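Local coordinates for SusD-like carbohydrate binding protein (Bacteroides vulgatus, PDB 3LEW), which probably binds carbohydrates at the bacterial outer membrane as a member of the SusD family, consistent with a part in nutrient capture, at residues A[120-125]-A[185-190]; A[202-207]-A[342-347]. All coordinates share one frame; numbering follows the deposited sequence.

Contact 1 (A[120-125]-A[185-190]); sequences QALALR and LELIPE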
ATOM      1  N   GLN A 120     -10.718 -18.230  -0.252  1.00 13.82           N
ATOM      2  CA  GLN A 120     -10.806 -16.817  -0.517  1.00 13.39           C
ATOM      3  C   GLN A 120     -11.078 -15.988   0.787  1.00 13.01           C
ATOM      4  O   GLN A 120     -10.523 -14.890   0.968  1.00 13.34           O
ATOM      5  CB  GLN A 120     -11.845 -16.531  -1.597  1.00 13.36           C
ATOM      6  CG  GLN A 120     -11.390 -16.946  -3.013  1.00 13.86           C
ATOM      7  CD  GLN A 120     -12.458 -16.795  -4.061  1.00 15.46           C
ATOM      8  OE1 GLN A 120     -13.661 -17.064  -3.806  1.00 15.56           O
ATOM      9  NE2 GLN A 120     -12.026 -16.433  -5.287  1.00 15.40           N
ATOM     10  N   ALA A 121     -11.936 -16.512   1.650  1.00 12.90           N
ATOM     11  CA  ALA A 121     -12.228 -15.906   2.950  1.00 13.61           C
ATOM     12  C   ALA A 121     -11.002 -15.877   3.845  1.00 13.92           C
ATOM     13  O   ALA A 121     -10.699 -14.857   4.452  1.00 15.12           O
ATOM     14  CB  ALA A 121     -13.416 -16.623   3.631  1.00 11.89           C
ATOM     15  N   LEU A 122     -10.247 -16.967   3.860  1.00 13.35           N
ATOM     16  CA  LEU A 122      -8.989 -17.018   4.629  1.00 14.48           C
ATOM     17  C   LEU A 122      -7.939 -16.070   4.087  1.00 14.05           C
ATOM     18  O   LEU A 122      -7.224 -15.438   4.865  1.00 14.31           O
ATOM     19  CB  LEU A 122      -8.437 -18.465   4.640  1.00 13.51           C
ATOM     20  CG  LEU A 122      -9.150 -19.484   5.558  1.00 14.24           C
ATOM     21  CD1 LEU A 122      -8.764 -20.965   5.188  1.00 13.53           C
ATOM     22  CD2 LEU A 122      -8.852 -19.195   7.068  1.00 15.59           C
ATOM     23  N   ALA A 123      -7.829 -15.966   2.754  1.00 13.43           N
ATOM     24  CA  ALA A 123      -6.821 -15.104   2.114  1.00 13.64           C
ATOM     25  C   ALA A 123      -7.122 -13.632   2.410  1.00 13.42           C
ATOM     26  O   ALA A 123      -6.217 -12.883   2.782  1.00 14.26           O
ATOM     27  CB  ALA A 123      -6.739 -15.390   0.580  1.00 12.66           C
ATOM     28  N   LEU A 124      -8.396 -13.237   2.304  1.00 13.27           N
ATOM     29  CA  LEU A 124      -8.796 -11.855   2.631  1.00 14.33           C
ATOM     30  C   LEU A 124      -8.551 -11.580   4.108  1.00 13.93           C
ATOM     31  O   LEU A 124      -8.038 -10.516   4.473  1.00 14.17           O
ATOM     32  CB  LEU A 124     -10.246 -11.575   2.250  1.00 13.81           C
ATOM     33  CG  LEU A 124     -10.777 -10.123   2.457  1.00 15.27           C
ATOM     34  CD1 LEU A 124      -9.910  -9.077   1.779  1.00 14.29           C
ATOM     35  CD2 LEU A 124     -12.206 -10.024   1.965  1.00 15.06           C
ATOM     36  N   ARG A 125      -8.912 -12.532   4.954  1.00 12.61           N
ATOM     37  CA  ARG A 125      -8.662 -12.354   6.387  1.00 13.81           C
ATOM     38  C   ARG A 125      -7.158 -12.201   6.649  1.00 13.45           C
ATOM     39  O   ARG A 125      -6.703 -11.297   7.405  1.00 13.82           O
ATOM     40  CB  ARG A 125      -9.253 -13.485   7.195  1.00 14.09           C
ATOM     41  CG  ARG A 125      -9.203 -13.219   8.688  1.00 15.65           C
ATOM     42  CD  ARG A 125      -9.847 -14.344   9.492  1.00 15.30           C
ATOM     43  NE  ARG A 125      -8.989 -15.529   9.625  1.00 14.71           N
ATOM     44  CZ  ARG A 125      -9.377 -16.687  10.193  1.00 15.11           C
ATOM     45  NH1 ARG A 125     -10.618 -16.863  10.617  1.00 13.87           N
ATOM     46  NH2 ARG A 125      -8.539 -17.697  10.300  1.00 16.40           N
ATOM     47  N   LEU A 185      -3.790 -21.100   0.301  1.00 14.97           N
ATOM     48  CA  LEU A 185      -3.015 -21.630  -0.816  1.00 15.82           C
ATOM     49  C   LEU A 185      -3.338 -23.096  -1.106  1.00 16.29           C
ATOM     50  O   LEU A 185      -3.361 -23.507  -2.254  1.00 15.86           O
ATOM     51  CB  LEU A 185      -1.517 -21.469  -0.587  1.00 15.89           C
ATOM     52  CG  LEU A 185      -0.600 -21.735  -1.777  1.00 18.91           C
ATOM     53  CD1 LEU A 185      -0.786 -20.664  -2.809  1.00 18.87           C
ATOM     54  CD2 LEU A 185       0.879 -21.773  -1.293  1.00 18.86           C
ATOM     55  N   GLU A 186      -3.534 -23.896  -0.072  1.00 16.85           N
ATOM     56  CA  GLU A 186      -3.880 -25.306  -0.225  0.50 17.20           C
ATOM     57  C   GLU A 186      -5.308 -25.506  -0.751  1.00 17.17           C
ATOM     58  O   GLU A 186      -5.607 -26.495  -1.429  1.00 18.31           O
ATOM     59  CB  GLU A 186      -3.701 -26.010   1.118  0.50 17.41           C
ATOM     60  CG  GLU A 186      -3.987 -27.518   1.123  0.50 19.20           C
ATOM     61  CD  GLU A 186      -2.965 -28.358   0.354  0.50 23.09           C
ATOM     62  OE1 GLU A 186      -1.955 -27.815  -0.157  0.50 23.35           O
ATOM     63  OE2 GLU A 186      -3.188 -29.590   0.266  0.50 24.90           O
ATOM     64  N   LEU A 187      -6.197 -24.593  -0.392  1.00 16.39           N
ATOM     65  CA  LEU A 187      -7.621 -24.699  -0.712  1.00 16.10           C
ATOM     66  C   LEU A 187      -7.985 -24.207  -2.110  1.00 17.30           C
ATOM     67  O   LEU A 187      -8.886 -24.751  -2.725  1.00 17.23           O
ATOM     68  CB  LEU A 187      -8.466 -23.932   0.314  1.00 14.73           C
ATOM     69  CG  LEU A 187      -8.617 -24.602   1.683  1.00 16.15           C
ATOM     70  CD1 LEU A 187      -9.075 -23.597   2.775  1.00 16.52           C
ATOM     71  CD2 LEU A 187      -9.584 -25.818   1.575  1.00 14.26           C
ATOM     72  N   ILE A 188      -7.313 -23.172  -2.607  1.00 17.69           N
ATOM     73  CA  ILE A 188      -7.639 -22.663  -3.938  1.00 18.94           C
ATOM     74  C   ILE A 188      -6.794 -23.388  -4.991  1.00 19.48           C
ATOM     75  O   ILE A 188      -5.606 -23.226  -5.040  1.00 20.85           O
ATOM     76  CB  ILE A 188      -7.476 -21.141  -4.020  1.00 18.18           C
ATOM     77  CG1 ILE A 188      -8.257 -20.430  -2.905  1.00 18.94           C
ATOM     78  CG2 ILE A 188      -7.904 -20.609  -5.427  1.00 17.52           C
ATOM     79  CD1 ILE A 188      -8.000 -18.873  -2.795  1.00 17.03           C
ATOM     80  N   PRO A 189      -7.423 -24.199  -5.847  1.00 20.17           N
ATOM     81  CA  PRO A 189      -6.603 -24.958  -6.801  1.00 20.78           C
ATOM     82  C   PRO A 189      -5.910 -24.063  -7.831  1.00 20.85           C
ATOM     83  O   PRO A 189      -6.423 -22.993  -8.157  1.00 18.33           O
ATOM     84  CB  PRO A 189      -7.599 -25.892  -7.478  1.00 21.74           C
ATOM     85  CG  PRO A 189      -8.934 -25.593  -6.929  1.00 22.40           C
ATOM     86  CD  PRO A 189      -8.847 -24.562  -5.881  1.00 19.27           C
ATOM     87  N   GLU A 190      -4.758 -24.493  -8.346  1.00 20.62           N
ATOM     88  CA  GLU A 190      -4.093 -23.756  -9.429  1.00 21.88           C
ATOM     89  C   GLU A 190      -4.965 -23.691 -10.661  1.00 20.86           C
ATOM     90  O   GLU A 190      -4.811 -22.785 -11.477  1.00 20.16           O
ATOM     91  CB  GLU A 190      -2.764 -24.410  -9.811  1.00 22.95           C
ATOM     92  CG  GLU A 190      -1.739 -24.347  -8.716  1.00 27.66           C
ATOM     93  CD  GLU A 190      -0.434 -25.046  -9.118  1.00 33.95           C
ATOM     94  OE1 GLU A 190       0.431 -24.369  -9.713  1.00 39.54           O
ATOM     95  OE2 GLU A 190      -0.299 -26.260  -8.859  1.00 37.05           O
TER
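Leu187, the last residue of helix 170-187, and Ile188 just after it pack against Leu122 and Gln120 on helix 111-135. The contact is apolar and has two points. At the first, the outermost methyl of Ile188 reaches the backbone of the partner helix: Ile188 CD1 lies 3.8 Å from Gln120 N. The same methyl touches the aliphatic part of the glutamine, with Ile188 CD1 3.9 Å from Gln120 CG, and the two side chains run roughly perpendicular. At Ile188 the backbone departs from the helix; its CG1 branch is anti to its own carbonyl carbon (chi1 -53°) and continues extended, carrying CD1 to the glutamine.

The second point is a leucine pair. Leu122 CD1 and Leu187 CD1 meet methyl to methyl at 3.6 Å, one branch from each residue. Both leucines have nearly the same torsions, and both CB atoms are directed at the opposite segment.

The polar bonds of the neighbourhood lie outside this pairing. The Gln120 amide accepts from Arg116 through OE1, while NE2 is hydrogen-bonded to Ile200 O and Tyr192 OH, which fixes the rotation of the amide. Arg125, a turn further along, forms a salt bridge with Asp180 of helix 170-187.

With 149 Å² buried in total and no polar link between the two segments, cohesion here comes from methyl and methylene packing. The amide of Gln120, held at both its oxygen and its nitrogen, can therefore be buried while its CG serves as part of an apolar surface.

Contact 2 (A[202-207]-A[342-347]); sequences NEVVLG and VLMRVA
The selenomethionine at Met344 reaches from strand 341-345 to the first turns of helix 202-215, where it meets Gly207 and Val204. Its selenium rests on glycine backbone: Met344 SE is 3.6 Å from Gly207 C and 3.7 Å from Gly207 CA. The selenium thus lies against the bare main chain of Gly207, which has no side chain to stand between helix and strand. This is also where the two backbones approach most nearly, with Met344 CA 7.8 Å from Gly207 CA.

The terminal methyl makes the remaining contacts. Met344 CE packs 3.6 Å from Val204 O and 4.0 Å from Val204 CG1, thus touching both main chain and side chain of the same residue. The methionine runs outward with CG anti to the backbone N (chi1 -172°) and stays extended to SE, then bends at its last torsion (chi3 56°), which turns CE along the helix from Gly207 to Val204.

Polar interactions are made with other parts of the chain. Leu343 and Met344 form backbone hydrogen bonds with strand 254-258, and Leu343 O also accepts from Arg211, farther along helix 202-215. Arg345 forms salt bridges with Glu253, Glu401 and Glu405.

The two-stranded antiparallel sheet 254-258/341-345 contains a classic beta bulge, in which Trp256 is paired with two residues, Leu343 and Met344. Through the Met344 side chain the contact packs the bulged strand 341-345 against helix 202-215, joining the helical N-terminal family region to the SusD family region of the same chain.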
ATOM      1  N   ASN A 202      -5.092 -18.515  -6.988  1.00 13.87           N
ATOM      2  CA  ASN A 202      -3.821 -19.068  -6.498  1.00 14.73           C
ATOM      3  C   ASN A 202      -2.697 -18.042  -6.626  1.00 13.64           C
ATOM      4  O   ASN A 202      -1.941 -17.884  -5.696  1.00 14.46           O
ATOM      5  CB  ASN A 202      -3.509 -20.405  -7.190  1.00 15.62           C
ATOM      6  CG  ASN A 202      -2.280 -21.150  -6.560  1.00 18.29           C
ATOM      7  OD1 ASN A 202      -2.430 -21.989  -5.651  1.00 27.37           O
ATOM      8  ND2 ASN A 202      -1.121 -20.843  -7.046  1.00 23.66           N
ATOM      9  N   GLU A 203      -2.582 -17.367  -7.763  1.00 14.20           N
ATOM     10  CA  GLU A 203      -1.531 -16.367  -7.953  1.00 14.85           C
ATOM     11  C   GLU A 203      -1.600 -15.221  -6.935  1.00 14.75           C
ATOM     12  O   GLU A 203      -0.576 -14.781  -6.391  1.00 14.28           O
ATOM     13  CB  GLU A 203      -1.561 -15.831  -9.391  1.00 16.23           C
ATOM     14  CG  GLU A 203      -0.527 -14.756  -9.611  1.00 17.73           C
ATOM     15  CD  GLU A 203      -0.460 -14.225 -11.029  1.00 22.77           C
ATOM     16  OE1 GLU A 203      -1.295 -14.602 -11.854  1.00 26.41           O
ATOM     17  OE2 GLU A 203       0.439 -13.415 -11.296  1.00 22.81           O
ATOM     18  N   VAL A 204      -2.810 -14.717  -6.692  1.00 14.06           N
ATOM     19  CA  VAL A 204      -3.009 -13.648  -5.720  1.00 13.59           C
ATOM     20  C   VAL A 204      -2.551 -14.109  -4.348  1.00 13.56           C
ATOM     21  O   VAL A 204      -1.807 -13.398  -3.676  1.00 14.15           O
ATOM     22  CB  VAL A 204      -4.454 -13.097  -5.672  1.00 13.51           C
ATOM     23  CG1 VAL A 204      -4.609 -12.006  -4.555  1.00 14.39           C
ATOM     24  CG2 VAL A 204      -4.893 -12.514  -7.041  1.00 14.41           C
ATOM     25  N   VAL A 205      -2.943 -15.332  -3.944  1.00 13.12           N
ATOM     26  CA  VAL A 205      -2.486 -15.874  -2.650  1.00 13.65           C
ATOM     27  C   VAL A 205      -0.937 -15.944  -2.569  1.00 13.92           C
ATOM     28  O   VAL A 205      -0.354 -15.539  -1.571  1.00 14.08           O
ATOM     29  CB  VAL A 205      -3.120 -17.225  -2.346  1.00 13.85           C
ATOM     30  CG1 VAL A 205      -2.573 -17.779  -1.008  1.00 14.68           C
ATOM     31  CG2 VAL A 205      -4.685 -17.102  -2.267  1.00 13.78           C
ATOM     32  N   LEU A 206      -0.277 -16.453  -3.611  1.00 14.65           N
ATOM     33  CA  LEU A 206       1.171 -16.521  -3.620  1.00 15.03           C
ATOM     34  C   LEU A 206       1.757 -15.118  -3.430  1.00 14.35           C
ATOM     35  O   LEU A 206       2.753 -14.946  -2.714  1.00 15.41           O
ATOM     36  CB  LEU A 206       1.694 -17.126  -4.947  1.00 14.27           C
ATOM     37  CG  LEU A 206       1.504 -18.638  -5.135  1.00 14.19           C
ATOM     38  CD1 LEU A 206       1.861 -19.024  -6.567  1.00 12.66           C
ATOM     39  CD2 LEU A 206       2.388 -19.439  -4.091  1.00 14.58           C
ATOM     40  N   GLY A 207       1.144 -14.116  -4.067  1.00 15.83           N
ATOM     41  CA  GLY A 207       1.691 -12.782  -3.998  1.00 15.42           C
ATOM     42  C   GLY A 207       1.532 -12.206  -2.600  1.00 15.18           C
ATOM     43  O   GLY A 207       2.482 -11.579  -2.045  1.00 14.19           O
ATOM     44  N   VAL A 342      -4.880   0.076  -8.020  1.00 13.80           N
ATOM     45  CA  VAL A 342      -3.898  -1.034  -8.025  1.00 13.79           C
ATOM     46  C   VAL A 342      -3.574  -1.481  -6.577  1.00 13.60           C
ATOM     47  O   VAL A 342      -3.374  -0.649  -5.705  1.00 13.34           O
ATOM     48  CB  VAL A 342      -2.618  -0.657  -8.803  1.00 13.56           C
ATOM     49  CG1 VAL A 342      -1.857   0.482  -8.138  1.00 13.26           C
ATOM     50  CG2 VAL A 342      -1.668  -1.888  -8.929  1.00 13.52           C
ATOM     51  N   LEU A 343      -3.515  -2.805  -6.334  1.00 13.88           N
ATOM     52  CA  LEU A 343      -3.183  -3.319  -5.037  1.00 14.23           C
ATOM     53  C   LEU A 343      -1.882  -4.165  -5.081  1.00 14.31           C
ATOM     54  O   LEU A 343      -1.145  -4.201  -4.109  1.00 14.49           O
ATOM     55  CB  LEU A 343      -4.346  -4.180  -4.502  1.00 14.29           C
ATOM     56  CG  LEU A 343      -5.662  -3.405  -4.217  1.00 15.75           C
ATOM     57  CD1 LEU A 343      -6.813  -4.412  -3.928  1.00 16.62           C
ATOM     58  CD2 LEU A 343      -5.433  -2.415  -3.076  1.00 17.33           C
HETATM   59  N   MSE A 344      -1.595  -4.796  -6.207  1.00 14.32           N
HETATM   60  CA  MSE A 344      -0.402  -5.660  -6.310  1.00 13.73           C
HETATM   61  C   MSE A 344      -0.028  -5.842  -7.766  1.00 14.96           C
HETATM   62  O   MSE A 344      -0.894  -6.198  -8.571  1.00 15.42           O
HETATM   63  CB  MSE A 344      -0.630  -7.025  -5.666  1.00 14.03           C
HETATM   64  CG  MSE A 344       0.604  -7.813  -5.601  1.00 13.14           C
HETATM   65 SE   MSE A 344       0.339  -9.362  -4.368  0.75 17.94          SE
HETATM   66  CE  MSE A 344      -1.077 -10.141  -5.124  1.00 17.41           C
ATOM     67  N   ARG A 345       1.251  -5.610  -8.100  1.00 13.82           N
ATOM     68  CA  ARG A 345       1.773  -5.826  -9.439  1.00 12.92           C
ATOM     69  C   ARG A 345       2.935  -6.817  -9.436  1.00 12.67           C
ATOM     70  O   ARG A 345       3.623  -7.024  -8.416  1.00 14.72           O
ATOM     71  CB  ARG A 345       2.295  -4.505 -10.015  1.00 12.80           C
ATOM     72  CG  ARG A 345       1.279  -3.450 -10.058  1.00 15.91           C
ATOM     73  CD  ARG A 345       1.797  -2.278 -10.899  1.00 16.50           C
ATOM     74  NE  ARG A 345       2.778  -1.428 -10.225  1.00 15.26           N
ATOM     75  CZ  ARG A 345       4.035  -1.220 -10.609  1.00 16.23           C
ATOM     76  NH1 ARG A 345       4.581  -1.839 -11.657  1.00 15.82           N
ATOM     77  NH2 ARG A 345       4.761  -0.313  -9.952  1.00 16.34           N
ATOM     78  N   VAL A 346       3.192  -7.383 -10.602  1.00 12.43           N
ATOM     79  CA  VAL A 346       4.315  -8.317 -10.749  1.00 12.93           C
ATOM     80  C   VAL A 346       5.667  -7.653 -10.375  1.00 13.30           C
ATOM     81  O   VAL A 346       6.529  -8.312  -9.790  1.00 14.02           O
ATOM     82  CB  VAL A 346       4.390  -8.937 -12.161  1.00 12.72           C
ATOM     83  CG1 VAL A 346       5.560 -10.045 -12.206  1.00 12.85           C
ATOM     84  CG2 VAL A 346       3.021  -9.586 -12.568  1.00 12.53           C
ATOM     85  N   ALA A 347       5.870  -6.381 -10.688  1.00 13.24           N
ATOM     86  CA  ALA A 347       7.110  -5.740 -10.319  1.00 12.66           C
ATOM     87  C   ALA A 347       7.417  -5.855  -8.823  1.00 13.64           C
ATOM     88  O   ALA A 347       8.587  -5.968  -8.452  1.00 14.02           O
ATOM     89  CB  ALA A 347       7.122  -4.228 -10.738  1.00 13.43           C
TER

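In the fold
The two contacts follow one another in sequence without overlapping, about 13 Å apart between centres. Helices 170-187 and 202-215, consecutive in sequence, connect them: Leu185 CD1 packs 3.6 Å from Leu206 CD2, and Leu185 N lies 3.8 Å from Val205 CG1. Contact 1 is farther out, its centre about 21 Å from the chain's centre against 12 Å for contact 2. The series therefore leads inward from helix 111-135 through the two helices to strand 341-345. Contact 1 stays within the N-terminal, starch-binding-associated region, whereas contact 2 reaches from it to the SusD family region, so contact 2 ties the two family regions together at this place.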